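Local coordinates for transcriptional regulator, marR family, putative (Sulfolobus solfataricus, PDB 3F3X), which probably acts as a DNA-binding transcription factor of the MarR family, working as a dimer of winged helix-turn-helix subunits, at residues Y60-T63 / Q64-T68. Residues are numbered along the deposited sequence; the frame is centred on the assembly and turned at random.
With SO4 (sulfate ion), chain B.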
# COMPACT_ATOMS: atom_id res chain seq x y z
N TYR A 60 1.87 0.33 -12.47
CA TYR A 60 2.20 0.43 -11.05
C TYR A 60 1.30 1.32 -10.21
O TYR A 60 1.56 1.56 -9.04
CB TYR A 60 3.66 0.84 -10.91
CG TYR A 60 4.56 -0.23 -11.50
CD1 TYR A 60 5.24 -0.02 -12.70
CD2 TYR A 60 4.64 -1.49 -10.90
CE1 TYR A 60 5.97 -1.05 -13.31
CE2 TYR A 60 5.37 -2.53 -11.49
CZ TYR A 60 6.03 -2.30 -12.70
OH TYR A 60 6.72 -3.34 -13.29
N PHE A 61 0.21 1.79 -10.82
CA PHE A 61 -0.75 2.65 -10.13
C PHE A 61 -0.15 3.86 -9.43
O PHE A 61 -0.46 4.14 -8.27
CB PHE A 61 -1.55 1.83 -9.12
CG PHE A 61 -2.46 0.80 -9.75
CD1 PHE A 61 -1.94 -0.37 -10.30
CD2 PHE A 61 -3.83 1.01 -9.81
CE1 PHE A 61 -2.78 -1.32 -10.89
CE2 PHE A 61 -4.68 0.07 -10.40
CZ PHE A 61 -4.15 -1.09 -10.94
N VAL A 62 0.70 4.59 -10.14
CA VAL A 62 1.29 5.80 -9.60
C VAL A 62 1.02 6.89 -10.63
O VAL A 62 0.71 6.60 -11.78
CB VAL A 62 2.82 5.66 -9.37
CG1 VAL A 62 3.10 4.65 -8.28
CG2 VAL A 62 3.49 5.24 -10.66
N THR A 63 1.11 8.14 -10.21
CA THR A 63 0.87 9.26 -11.11
C THR A 63 2.00 9.36 -12.13
O THR A 63 3.10 8.87 -11.90
CB THR A 63 0.80 10.57 -10.33
OG1 THR A 63 2.06 10.82 -9.70
CG2 THR A 63 -0.27 10.49 -9.24
N GLN A 64 1.72 10.00 -13.27
CA GLN A 64 2.75 10.17 -14.28
C GLN A 64 3.85 11.05 -13.70
O GLN A 64 5.01 10.95 -14.09
CB GLN A 64 2.18 10.80 -15.55
CG GLN A 64 1.58 9.78 -16.52
CD GLN A 64 1.10 10.41 -17.82
OE1 GLN A 64 0.13 11.16 -17.84
NE2 GLN A 64 1.80 10.12 -18.91
N SER A 65 3.46 11.91 -12.76
CA SER A 65 4.42 12.80 -12.12
C SER A 65 5.39 11.95 -11.30
O SER A 65 6.59 12.21 -11.28
CB SER A 65 3.70 13.80 -11.21
OG SER A 65 3.05 13.13 -10.15
N ALA A 66 4.86 10.93 -10.63
CA ALA A 66 5.69 10.05 -9.83
C ALA A 66 6.66 9.27 -10.73
O ALA A 66 7.83 9.12 -10.41
CB ALA A 66 4.82 9.08 -9.03
N ILE A 67 6.15 8.79 -11.86
CA ILE A 67 6.98 8.05 -12.81
C ILE A 67 8.07 8.97 -13.37
O ILE A 67 9.24 8.58 -13.42
CB ILE A 67 6.14 7.52 -14.01
CG1 ILE A 67 5.17 6.44 -13.53
CG2 ILE A 67 7.06 6.98 -15.11
CD1 ILE A 67 5.85 5.21 -12.93
N THR A 68 7.68 10.17 -13.77
CA THR A 68 8.63 11.13 -14.32
C THR A 68 9.75 11.46 -13.34
O THR A 68 10.92 11.53 -13.72
CB THR A 68 7.94 12.45 -14.71
OG1 THR A 68 6.88 12.18 -15.64
CG2 THR A 68 8.93 13.40 -15.37
S SO4 B . 5.29 -6.33 -11.72
O1 SO4 B . 5.17 -6.03 -10.28
O2 SO4 B . 6.54 -5.75 -12.24
O3 SO4 B . 4.14 -5.74 -12.44
O4 SO4 B . 5.31 -7.79 -11.90
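From the N-cap position, Thr63 starts helix 64-76 through its carbonyl: Ile67 N donates to Thr63 O over 3.1 Å, with an N-H...O angle of 161°. Just before this, Phe61 has left helix 53-60 with positive phi (52°). The Thr63 hydroxyl, set between its own N and carbonyl carbon (chi1 63°), faces the first turn; OG1 lies 2.6 Å from Ser65 OG, a hydrogen bond in which either may donate, and 3.0 Å from Ala66 N. One residue earlier, Val62 turns CG2 onto Ile67 CD1 at a tight 3.3 Å, the two side chains crossing at about a right angle, while Val62 CB rests 4.0 Å from Ala66 CB. Tyr60 sets off toward 64-68 but stops short; its OH donates at 2.6 Å to O2 of a sulfate ion, probably from the crystallisation liquor, at the ring edge, where Lys44 and Arg59 of the same chain, and Lys16 and Gln9 of the second subunit, also hydrogen-bond to it. A phenylalanine here would probably leave sulfate O2 without this hydroxyl donor. The short linker between helices 53-60 and 64-76, with a threonine at the N-cap position, is the turn of the helix-turn-helix in the MarR winged-helix fold, where the second helix is typically the DNA-recognition helix.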